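Long-range contacts in 3-oxosteroid 1-dehydrogenase (Sterolibacterium denitrificans, PDB 7P18), which probably catalyses the FAD-dependent 1,2-dehydrogenation of 3-oxosteroids, turning them into 3-oxo-Delta(1)-steroids while passing the electrons to an acceptor: residues A[4-9]-A[258-263]; A[233-238]-A[248-253]; A[348-353]-A[375-380]; A[380-385]-A[490-495]. All coordinates share one frame; numbering follows the deposited sequence.

Overall arrangement
Two pairs of contacts mark distant parts of one chain, with the centres of contacts 1 and 3 about 54 Å apart. Contacts 1 and 2 belong to the same mixed sheet, where strands 245-253 and 256-262 are neighbours; contact 1 lies at the surface and ends in a salt bridge, whereas contact 2 is partly buried and carries the adenine of FAD. Contacts 3 and 4 share Ala380 and meet through the pairing of strands 347-349 and 383-387. Contact 4 is buried, a short strand pairing flanked by apolar side chains, while contact 3, partly buried, relies on one backbone NH bonded to Ser379 O and, weakly, to its hydroxyl where a helix gives way to loop.

Contact 1 (A[4-9]-A[258-263]); sequences ETNTYD and LQLTAR
Thr7 and Thr261 pair in parallel where the first strand of the chain joins strand 256-262, and the close packing of the contact is here. The backbone forms a short ladder: Thr261 N gives its hydrogen to Asn6 O (2.8 Å), Tyr8 N to Thr261 O (2.9 Å) and Arg263 N to Tyr8 O (2.8 Å). On one face the two threonine side chains lie side by side and point the same way, with Thr7 OG1 3.7 Å from Thr261 CB. Thr7 CG2, set anti to the backbone N (OG1 chi1 -52°), rests over one face of the Arg263 guanidinium, 3.6 Å from NE. The edge of that group turns to Asp9, and the salt bridge from Arg263 NH1 to Asp9 OD1 measures 2.9 Å. Asp9 OD1 lies near the guanidinium plane, whereas NH1 meets it from above the carboxylate plane, the two planes being 62° apart.

Looser is the start of segment 4-9, where Glu4 and Thr5 are exposed and poorly ordered in a type I turn. A water bridges Gln259 O (3.0 Å) and Thr261 OG1, with a weak bond to Asn6 O.

Beneath the other face, Tyr8 and Leu260 pack on Trp228 of strand 227-228 and Leu34 of strand 33-36. Strand 245-253 pairs with the far side of 256-262, which leaves strand 7-8 outermost in this mixed sheet within the chain.

Contact 2 (A[233-238]-A[248-253]); sequences FESLIT and GIVVKR. With FAD (flavin-adenine dinucleotide), chain C.
Val250 O is gripped by two successive backbone NH groups across the hairpin, Glu234 N at 2.9 Å and, more weakly, Ser235 N at 3.3 Å. Two residues facing one make a classic beta bulge, which shifts the register by one between Phe233 and Ser235. Beyond it Val250 N bonds to Ser235 O and Ile237 N to Gly248 O, the last donor standing well above the carbonyl plane.

The side chains divide between two faces. Ser235 OG lies 3.3 Å from Val250 CG2, and Ile237 packs beside the same methyl while its CD1 reaches over the strand to 3.3 Å from Ile249 O. Ile237 CB packs against the backbone of Gly248, which has no side chain on this face. On the other face Ile249 CG2 meets the Phe233 ring at its edge, near the ring plane, 3.8 Å from CE2. A chi1 of 166° turns the Phe233 ring away from its own amide N and carries it under the bulge, where the amide N of Ser235 sits over the ring centre. Beside the bulge, the aliphatic part of Lys252 passes the Glu234 carboxylate, CB lying 3.6 Å from OE2, but the charged ends are not in contact.

Phe233 also holds the cofactor through its backbone: its N donates to FAD N1A (2.9 Å), and FAD N6A donates to its O (3.1 Å). This pair of bonds reads the amino and ring-nitrogen edge of adenine, so the bulged strand end contributes recognition of the base through main-chain atoms, whereas the hairpin's own cohesion is main-chain pairing with apolar contacts.

Contact 3 (A[348-353]-A[375-380]); sequences VVNGKG and ARSGSA
Gly351 and Ser379 meet backbone to backbone, where a type I turn from Asn350 to Gly353 faces the loop that leaves helix 363-377 through Gly378, the first residue to depart from helical angles and one of positive phi. A single NH serves both acceptors of Ser379: Gly351 N bonds to the carbonyl O at 2.9 Å and, weakly, to OG at 3.1 Å. The hydroxyl reaches that NH because chi1 of 58° places OG between its own backbone N and carbonyl carbon. With the serine CB 3.6 Å from Gly351 N, the approach is close, and Gly351 has no side chain to stand in its way.

Asn350 extends the contact alongside. Its CB sits 3.2 Å from Ser379 O and its ND2 3.7 Å from Ser377 CB, while the amide itself is anchored by a hydrogen bond from ND2 to Asn373 OD1. Ser377 OG accepts from Ser379 N at 3.0 Å, an ST turn at the end of the helix, and OG is also bonded to Asn373. On the outer side, the extended chain of Lys352 passes loosely by Ser377, and a water joins its NZ (3.0 Å) to Arg376 O by a weak second bond.

The turn follows strand 347-349, which pairs with strand 383-387, and the loop passes from helix 363-377 into that same strand. The contact thus ties the connection between helix and strand to the turn that follows strand 347-349, the sheet partner of strand 383-387.

Contact 4 (A[380-385]-A[490-495]); sequences AVPAWL and RVDAGD
Ala383 and Val491 form the hydrogen-bonded pair that joins the two strands antiparallel: Ala383 N donates to Val491 O at 2.9 Å, and Val491 N returns a bond to Ala383 O at 2.9 Å. The second donor stands above the carbonyl plane by 37°. The strand directions lie 138° apart, short of fully antiparallel. Trp384 and Arg490 follow as a non-hydrogen-bonded pair.

Apolar contacts lie at either end of these bonds. Leu385 CB lies 3.9 Å from Val491 CG2, and at the other end Val381 CG1 is 3.9 Å from Ala493 CB. Ahead of the strand, Pro382, preceded by a cis peptide bond, packs its ring closely on oxygen atoms of the partner; its CB sits 3.1 Å from Val491 O and 3.4 Å from Asp492 OD1. Asp492 OD2 is hydrogen-bonded to Gln334 NE2.

Arg490 supplies aliphatic carbon rather than charge. Its chain leaves opposite its own amide N (chi1 178°) and runs alongside the indole of Trp384, pointing the same way: CB is 3.7 Å from CZ3, and CG lies over one face toward the rim. Its CG also touches Pro382 CB at 3.8 Å, so the arginine stem is lodged between proline and indole.

Trp384 meets Trp418 edge-to-face outside the pairing. Strand 383-387 lies between 347-349 and the long strand 486-502, which also pairs with 320-326 in the same antiparallel sheet, while helix 363-377 covers Val381 and Ala493 through Met370, His374 and Tyr371.

Contact 1 (A[4-9]-A[258-263])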
# COMPACT_ATOMS: atom_id res chain seq x y z
N GLU A 4 -11.45 30.65 20.19
CA GLU A 4 -11.95 29.49 20.99
C GLU A 4 -12.39 28.37 20.05
O GLU A 4 -11.74 27.32 20.04
CB GLU A 4 -13.16 29.85 21.85
CG GLU A 4 -12.89 30.87 22.93
CD GLU A 4 -14.13 31.61 23.40
OE1 GLU A 4 -15.19 31.48 22.73
OE2 GLU A 4 -14.04 32.32 24.43
N THR A 5 -13.45 28.62 19.27
CA THR A 5 -14.27 27.58 18.57
C THR A 5 -13.47 26.99 17.40
O THR A 5 -13.87 25.96 16.82
CB THR A 5 -15.62 28.18 18.17
OG1 THR A 5 -15.45 28.94 16.97
CG2 THR A 5 -16.23 29.07 19.23
N ASN A 6 -12.36 27.65 17.06
CA ASN A 6 -11.38 27.24 16.03
C ASN A 6 -10.02 26.92 16.67
O ASN A 6 -9.02 26.99 15.99
CB ASN A 6 -11.30 28.35 14.99
CG ASN A 6 -12.55 28.36 14.14
OD1 ASN A 6 -13.18 27.32 13.94
ND2 ASN A 6 -12.93 29.54 13.66
N THR A 7 -10.04 26.62 17.96
CA THR A 7 -8.84 26.26 18.75
C THR A 7 -9.00 24.85 19.31
O THR A 7 -10.04 24.56 19.95
CB THR A 7 -8.57 27.25 19.88
OG1 THR A 7 -8.55 28.55 19.28
CG2 THR A 7 -7.24 27.01 20.55
N TYR A 8 -7.99 24.01 19.06
CA TYR A 8 -7.89 22.64 19.60
C TYR A 8 -6.48 22.45 20.15
O TYR A 8 -5.57 23.21 19.78
CB TYR A 8 -8.23 21.63 18.49
CG TYR A 8 -9.59 21.83 17.85
CD1 TYR A 8 -9.78 22.76 16.84
CD2 TYR A 8 -10.68 21.08 18.25
CE1 TYR A 8 -11.02 22.94 16.25
CE2 TYR A 8 -11.92 21.24 17.67
CZ TYR A 8 -12.10 22.18 16.67
OH TYR A 8 -13.32 22.33 16.10
N ASP A 9 -6.29 21.43 20.99
CA ASP A 9 -4.92 21.02 21.41
C ASP A 9 -4.17 20.53 20.17
O ASP A 9 -3.04 21.01 19.90
CB ASP A 9 -5.01 19.98 22.53
CG ASP A 9 -5.58 20.55 23.82
OD1 ASP A 9 -5.42 21.76 23.99
OD2 ASP A 9 -6.16 19.78 24.60
N LEU A 258 -9.95 29.85 6.54
CA LEU A 258 -10.28 29.80 7.98
C LEU A 258 -9.00 29.49 8.75
O LEU A 258 -8.26 28.53 8.34
CB LEU A 258 -11.37 28.75 8.20
CG LEU A 258 -11.78 28.53 9.65
CD1 LEU A 258 -12.32 29.82 10.27
CD2 LEU A 258 -12.80 27.42 9.75
N GLN A 259 -8.71 30.29 9.78
CA GLN A 259 -7.49 30.15 10.62
C GLN A 259 -7.84 29.25 11.78
O GLN A 259 -8.79 29.55 12.46
CB GLN A 259 -6.93 31.48 11.13
CG GLN A 259 -6.58 32.44 10.01
CD GLN A 259 -5.23 33.09 10.22
OE1 GLN A 259 -4.88 33.49 11.33
NE2 GLN A 259 -4.45 33.15 9.15
N LEU A 260 -7.08 28.17 11.98
CA LEU A 260 -7.31 27.21 13.08
C LEU A 260 -6.09 27.20 13.99
O LEU A 260 -4.98 27.19 13.47
CB LEU A 260 -7.55 25.82 12.47
CG LEU A 260 -8.78 25.69 11.57
CD1 LEU A 260 -8.88 24.28 11.02
CD2 LEU A 260 -10.05 26.00 12.35
N THR A 261 -6.30 27.23 15.30
CA THR A 261 -5.18 27.25 16.28
C THR A 261 -5.01 25.86 16.87
O THR A 261 -6.02 25.26 17.27
CB THR A 261 -5.43 28.31 17.37
OG1 THR A 261 -5.43 29.58 16.70
CG2 THR A 261 -4.36 28.32 18.44
N ALA A 262 -3.75 25.41 16.93
CA ALA A 262 -3.36 24.16 17.63
C ALA A 262 -2.49 24.55 18.82
O ALA A 262 -1.38 25.00 18.59
CB ALA A 262 -2.60 23.24 16.69
N ARG A 263 -3.02 24.42 20.03
CA ARG A 263 -2.28 24.79 21.27
C ARG A 263 -1.03 23.91 21.43
O ARG A 263 -0.01 24.44 21.89
CB ARG A 263 -3.14 24.59 22.51
CG ARG A 263 -4.44 25.39 22.49
CD ARG A 263 -5.02 25.48 23.89
NE ARG A 263 -6.39 25.98 23.88
CZ ARG A 263 -7.48 25.23 23.80
NH1 ARG A 263 -7.40 23.91 23.66
NH2 ARG A 263 -8.66 25.81 23.83
O HOH W 1 -7.93 30.19 15.25

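Contact 2 (A[233-238]-A[248-253])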
# COMPACT_ATOMS: atom_id res chain seq x y z
N PHE A 233 -6.21 21.53 4.00
CA PHE A 233 -5.05 22.33 4.44
C PHE A 233 -4.53 23.14 3.27
O PHE A 233 -4.38 22.60 2.15
CB PHE A 233 -3.98 21.39 5.02
CG PHE A 233 -2.64 22.04 5.19
CD1 PHE A 233 -1.78 22.14 4.12
CD2 PHE A 233 -2.23 22.50 6.44
CE1 PHE A 233 -0.53 22.71 4.28
CE2 PHE A 233 -0.97 23.06 6.59
CZ PHE A 233 -0.14 23.18 5.51
N GLU A 234 -4.15 24.39 3.55
CA GLU A 234 -3.42 25.28 2.62
C GLU A 234 -2.06 25.70 3.13
O GLU A 234 -1.13 25.80 2.32
CB GLU A 234 -4.17 26.61 2.46
CG GLU A 234 -5.46 26.52 1.72
CD GLU A 234 -5.95 27.87 1.21
OE1 GLU A 234 -5.34 28.96 1.56
OE2 GLU A 234 -6.94 27.81 0.47
N SER A 235 -1.93 26.05 4.40
CA SER A 235 -0.65 26.62 4.89
C SER A 235 -0.53 26.47 6.42
O SER A 235 -1.50 26.21 7.10
CB SER A 235 -0.50 28.05 4.44
OG SER A 235 -1.51 28.84 5.02
N LEU A 236 0.68 26.63 6.91
CA LEU A 236 0.99 26.57 8.35
C LEU A 236 0.93 28.00 8.92
O LEU A 236 1.32 28.94 8.21
CB LEU A 236 2.40 25.99 8.49
CG LEU A 236 2.54 24.50 8.13
CD1 LEU A 236 4.01 24.10 7.97
CD2 LEU A 236 1.88 23.66 9.17
N ILE A 237 0.46 28.14 10.16
CA ILE A 237 0.60 29.39 10.96
C ILE A 237 1.84 29.22 11.86
O ILE A 237 1.95 28.19 12.52
CB ILE A 237 -0.70 29.67 11.73
CG1 ILE A 237 -1.88 29.78 10.75
CG2 ILE A 237 -0.55 30.91 12.61
CD1 ILE A 237 -3.24 29.78 11.39
N THR A 238 2.76 30.17 11.85
CA THR A 238 3.96 30.15 12.73
C THR A 238 4.08 31.43 13.57
O THR A 238 3.46 32.43 13.23
CB THR A 238 5.23 29.95 11.92
OG1 THR A 238 5.39 31.10 11.10
CG2 THR A 238 5.20 28.69 11.06
N GLY A 248 -0.71 26.63 14.31
CA GLY A 248 -1.99 26.34 13.66
C GLY A 248 -1.87 26.12 12.17
O GLY A 248 -0.75 26.02 11.65
N ILE A 249 -3.01 26.10 11.48
CA ILE A 249 -3.06 25.95 10.01
C ILE A 249 -4.12 26.90 9.45
O ILE A 249 -5.05 27.24 10.18
CB ILE A 249 -3.38 24.50 9.61
CG1 ILE A 249 -4.77 24.05 10.08
CG2 ILE A 249 -2.29 23.57 10.12
CD1 ILE A 249 -5.23 22.70 9.54
N VAL A 250 -4.00 27.21 8.17
CA VAL A 250 -5.11 27.77 7.34
C VAL A 250 -5.70 26.63 6.51
O VAL A 250 -4.93 25.94 5.82
CB VAL A 250 -4.59 28.88 6.41
CG1 VAL A 250 -5.75 29.51 5.64
CG2 VAL A 250 -3.77 29.93 7.18
N VAL A 251 -7.02 26.48 6.57
CA VAL A 251 -7.79 25.60 5.66
C VAL A 251 -8.75 26.44 4.80
O VAL A 251 -8.94 27.65 5.07
CB VAL A 251 -8.57 24.53 6.44
CG1 VAL A 251 -7.60 23.64 7.22
CG2 VAL A 251 -9.65 25.14 7.35
N LYS A 252 -9.29 25.80 3.78
CA LYS A 252 -10.42 26.30 2.94
C LYS A 252 -11.65 25.49 3.34
O LYS A 252 -11.67 24.30 3.10
CB LYS A 252 -10.03 26.19 1.47
CG LYS A 252 -10.92 26.96 0.51
CD LYS A 252 -10.61 26.68 -0.96
CE LYS A 252 -11.86 26.52 -1.80
NZ LYS A 252 -11.63 27.01 -3.18
N ARG A 253 -12.60 26.12 4.04
CA ARG A 253 -13.76 25.47 4.70
C ARG A 253 -15.02 26.18 4.22
O ARG A 253 -15.09 27.41 4.39
CB ARG A 253 -13.58 25.56 6.21
CG ARG A 253 -14.81 25.25 7.04
CD ARG A 253 -15.21 23.81 7.00
NE ARG A 253 -15.93 23.41 8.18
CZ ARG A 253 -16.51 22.23 8.33
NH1 ARG A 253 -16.44 21.33 7.37
NH2 ARG A 253 -17.19 21.94 9.44
PA FAD C . -3.46 8.30 2.80
O1A FAD C . -3.96 7.00 3.32
O2A FAD C . -3.60 8.42 1.30
O5B FAD C . -4.25 9.45 3.54
C5B FAD C . -3.93 10.83 3.24
C4B FAD C . -5.20 11.62 3.31
O4B FAD C . -4.86 13.04 3.35
C3B FAD C . -6.17 11.45 2.12
O3B FAD C . -7.49 11.17 2.58
C2B FAD C . -6.07 12.78 1.37
O2B FAD C . -7.22 13.07 0.60
C1B FAD C . -5.74 13.75 2.51
N9A FAD C . -5.11 15.00 2.08
C8A FAD C . -4.25 15.22 1.04
N7A FAD C . -3.97 16.51 0.89
C5A FAD C . -4.64 17.15 1.92
C6A FAD C . -4.74 18.50 2.31
N6A FAD C . -4.18 19.52 1.65
N1A FAD C . -5.51 18.78 3.39
C2A FAD C . -6.10 17.77 4.03
N3A FAD C . -6.15 16.47 3.71
C4A FAD C . -5.36 16.23 2.65
N1 FAD C . 0.54 -0.41 2.51
C2 FAD C . 0.68 -1.25 3.56
O2 FAD C . 1.53 -1.03 4.44
N3 FAD C . -0.11 -2.31 3.72
C4 FAD C . -0.92 -2.79 2.71
O4 FAD C . -1.69 -3.71 2.97
C4X FAD C . -1.08 -1.98 1.56
N5 FAD C . -1.87 -2.38 0.58
C5X FAD C . -2.07 -1.53 -0.48
C6 FAD C . -2.98 -1.89 -1.49
C7 FAD C . -3.32 -1.01 -2.51
C7M FAD C . -4.33 -1.41 -3.57
C8 FAD C . -2.78 0.29 -2.50
C8M FAD C . -3.15 1.28 -3.59
C9 FAD C . -1.82 0.62 -1.57
C9A FAD C . -1.48 -0.24 -0.51
N10 FAD C . -0.52 0.08 0.47
C10 FAD C . -0.31 -0.76 1.55
C1' FAD C . 0.07 1.42 0.52
C2' FAD C . -0.72 2.31 1.51
O2' FAD C . -2.11 2.34 1.22
C3' FAD C . -0.18 3.75 1.58
O3' FAD C . 1.25 3.79 1.52
C4' FAD C . -0.71 4.45 2.81
O4' FAD C . -2.12 4.34 2.80
C5' FAD C . -0.30 5.91 2.91
O5' FAD C . -0.97 6.43 4.07
P FAD C . -0.98 8.00 4.35
O1P FAD C . -1.78 8.10 5.58
O2P FAD C . 0.34 8.61 4.21
O3P FAD C . -1.90 8.58 3.12

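Contact 3 (A[348-353]-A[375-380])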
# COMPACT_ATOMS: atom_id res chain seq x y z
N VAL A 348 7.95 -11.50 -17.52
CA VAL A 348 8.04 -10.04 -17.80
C VAL A 348 9.23 -9.81 -18.70
O VAL A 348 10.33 -10.26 -18.37
CB VAL A 348 8.13 -9.25 -16.48
CG1 VAL A 348 8.49 -7.79 -16.73
CG2 VAL A 348 6.80 -9.40 -15.75
N VAL A 349 9.02 -9.06 -19.79
CA VAL A 349 10.09 -8.75 -20.76
C VAL A 349 10.10 -7.25 -21.05
O VAL A 349 9.05 -6.58 -20.89
CB VAL A 349 9.93 -9.55 -22.07
CG1 VAL A 349 10.03 -11.04 -21.77
CG2 VAL A 349 8.63 -9.19 -22.79
N ASN A 350 11.27 -6.78 -21.46
CA ASN A 350 11.50 -5.43 -22.05
C ASN A 350 11.21 -5.50 -23.55
O ASN A 350 10.71 -6.54 -24.03
CB ASN A 350 12.91 -4.91 -21.73
CG ASN A 350 14.03 -5.77 -22.28
OD1 ASN A 350 13.83 -6.55 -23.21
ND2 ASN A 350 15.24 -5.60 -21.77
N GLY A 351 11.47 -4.41 -24.27
CA GLY A 351 11.15 -4.30 -25.71
C GLY A 351 12.03 -5.20 -26.56
O GLY A 351 11.64 -5.48 -27.70
N LYS A 352 13.17 -5.63 -26.03
CA LYS A 352 14.07 -6.62 -26.68
C LYS A 352 13.58 -8.05 -26.43
O LYS A 352 14.29 -8.98 -26.82
CB LYS A 352 15.49 -6.40 -26.16
CG LYS A 352 16.08 -5.07 -26.58
CD LYS A 352 17.41 -4.76 -25.91
CE LYS A 352 18.17 -3.65 -26.60
NZ LYS A 352 19.52 -3.48 -26.02
N GLY A 353 12.43 -8.21 -25.76
CA GLY A 353 11.85 -9.52 -25.38
C GLY A 353 12.67 -10.28 -24.34
O GLY A 353 12.49 -11.51 -24.20
N ALA A 375 17.22 2.14 -18.22
CA ALA A 375 18.44 2.97 -18.39
C ALA A 375 19.42 2.24 -19.31
O ALA A 375 20.12 2.94 -20.03
CB ALA A 375 19.05 3.30 -17.04
N ARG A 376 19.41 0.91 -19.35
CA ARG A 376 20.27 0.11 -20.25
C ARG A 376 19.60 -0.13 -21.61
O ARG A 376 20.31 -0.07 -22.62
CB ARG A 376 20.53 -1.28 -19.68
CG ARG A 376 21.25 -1.27 -18.35
CD ARG A 376 21.41 -2.69 -17.85
NE ARG A 376 22.18 -2.64 -16.61
CZ ARG A 376 23.50 -2.54 -16.54
NH1 ARG A 376 24.24 -2.53 -17.65
NH2 ARG A 376 24.09 -2.48 -15.36
N SER A 377 18.32 -0.51 -21.62
CA SER A 377 17.62 -1.08 -22.80
C SER A 377 16.85 0.01 -23.54
O SER A 377 16.58 -0.17 -24.74
CB SER A 377 16.68 -2.21 -22.40
OG SER A 377 15.43 -1.71 -21.87
N GLY A 378 16.40 1.04 -22.81
CA GLY A 378 15.47 2.06 -23.33
C GLY A 378 14.06 1.58 -23.51
O GLY A 378 13.29 2.32 -24.07
N SER A 379 13.69 0.39 -23.03
CA SER A 379 12.35 -0.17 -23.30
C SER A 379 11.89 -1.07 -22.15
O SER A 379 11.40 -2.16 -22.45
CB SER A 379 12.37 -0.95 -24.62
OG SER A 379 13.36 -1.97 -24.55
N ALA A 380 11.96 -0.63 -20.90
CA ALA A 380 11.44 -1.39 -19.73
C ALA A 380 10.45 -0.58 -18.90
O ALA A 380 9.91 -1.14 -17.96
CB ALA A 380 12.60 -1.89 -18.93
O HOH W 2 20.10 -3.47 -23.10

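Contact 4 (A[380-385]-A[490-495])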
# COMPACT_ATOMS: atom_id res chain seq x y z
N ALA A 380 11.96 -0.63 -20.90
CA ALA A 380 11.44 -1.39 -19.73
C ALA A 380 10.45 -0.58 -18.90
O ALA A 380 9.91 -1.14 -17.96
CB ALA A 380 12.60 -1.89 -18.93
N VAL A 381 10.23 0.70 -19.21
CA VAL A 381 9.11 1.47 -18.58
C VAL A 381 8.25 1.99 -19.72
O VAL A 381 8.74 2.89 -20.41
CB VAL A 381 9.65 2.62 -17.72
CG1 VAL A 381 8.51 3.44 -17.13
CG2 VAL A 381 10.58 2.10 -16.63
N PRO A 382 7.04 1.45 -19.99
CA PRO A 382 6.53 0.23 -19.36
C PRO A 382 7.23 -1.04 -19.85
O PRO A 382 8.05 -0.99 -20.74
CB PRO A 382 5.06 0.18 -19.77
CG PRO A 382 5.04 0.89 -21.10
CD PRO A 382 6.08 1.99 -20.95
N ALA A 383 6.90 -2.17 -19.21
CA ALA A 383 7.36 -3.52 -19.57
C ALA A 383 6.13 -4.35 -19.89
O ALA A 383 5.03 -3.80 -19.90
CB ALA A 383 8.20 -4.11 -18.45
N TRP A 384 6.33 -5.62 -20.26
CA TRP A 384 5.28 -6.48 -20.85
C TRP A 384 5.20 -7.77 -20.05
O TRP A 384 6.24 -8.44 -19.89
CB TRP A 384 5.53 -6.73 -22.34
CG TRP A 384 5.36 -5.46 -23.11
CD1 TRP A 384 6.35 -4.60 -23.45
CD2 TRP A 384 4.12 -4.84 -23.49
NE1 TRP A 384 5.82 -3.50 -24.06
CE2 TRP A 384 4.46 -3.62 -24.11
CE3 TRP A 384 2.78 -5.21 -23.42
CZ2 TRP A 384 3.50 -2.77 -24.63
CZ3 TRP A 384 1.82 -4.35 -23.91
CH2 TRP A 384 2.18 -3.14 -24.50
N LEU A 385 3.98 -8.12 -19.68
CA LEU A 385 3.70 -9.41 -19.01
C LEU A 385 3.07 -10.35 -20.03
O LEU A 385 2.10 -9.93 -20.66
CB LEU A 385 2.78 -9.16 -17.83
CG LEU A 385 2.36 -10.42 -17.09
CD1 LEU A 385 3.49 -10.84 -16.18
CD2 LEU A 385 1.08 -10.18 -16.33
N ARG A 490 0.32 -4.68 -20.39
CA ARG A 490 1.27 -3.56 -20.27
C ARG A 490 1.45 -3.24 -18.78
O ARG A 490 0.50 -2.77 -18.15
CB ARG A 490 0.75 -2.34 -21.04
CG ARG A 490 1.65 -1.12 -20.92
CD ARG A 490 1.01 0.15 -21.48
NE ARG A 490 -0.41 0.22 -21.18
CZ ARG A 490 -1.38 0.48 -22.07
NH1 ARG A 490 -1.08 0.92 -23.28
NH2 ARG A 490 -2.64 0.35 -21.69
N VAL A 491 2.65 -3.44 -18.29
CA VAL A 491 3.01 -3.17 -16.87
C VAL A 491 3.69 -1.79 -16.79
O VAL A 491 4.86 -1.62 -17.20
CB VAL A 491 3.86 -4.32 -16.32
CG1 VAL A 491 4.25 -4.01 -14.93
CG2 VAL A 491 3.08 -5.63 -16.31
N ASP A 492 2.97 -0.84 -16.24
CA ASP A 492 3.50 0.53 -16.02
C ASP A 492 4.30 0.57 -14.72
O ASP A 492 4.04 -0.26 -13.80
CB ASP A 492 2.34 1.52 -15.99
CG ASP A 492 1.82 1.86 -17.38
OD1 ASP A 492 2.66 2.10 -18.24
OD2 ASP A 492 0.57 1.86 -17.56
N ALA A 493 5.25 1.50 -14.61
CA ALA A 493 5.97 1.73 -13.32
C ALA A 493 5.05 2.53 -12.42
O ALA A 493 5.22 3.77 -12.35
CB ALA A 493 7.27 2.46 -13.58
N GLY A 494 4.04 1.86 -11.85
CA GLY A 494 3.06 2.44 -10.93
C GLY A 494 3.61 2.63 -9.52
O GLY A 494 4.80 2.41 -9.29
N ASP A 495 2.74 3.07 -8.63
CA ASP A 495 3.07 3.35 -7.22
C ASP A 495 1.79 3.24 -6.40
O ASP A 495 0.68 3.34 -6.94
CB ASP A 495 3.71 4.74 -7.08
CG ASP A 495 2.74 5.86 -7.38
OD1 ASP A 495 1.81 6.07 -6.58
OD2 ASP A 495 2.86 6.40 -8.51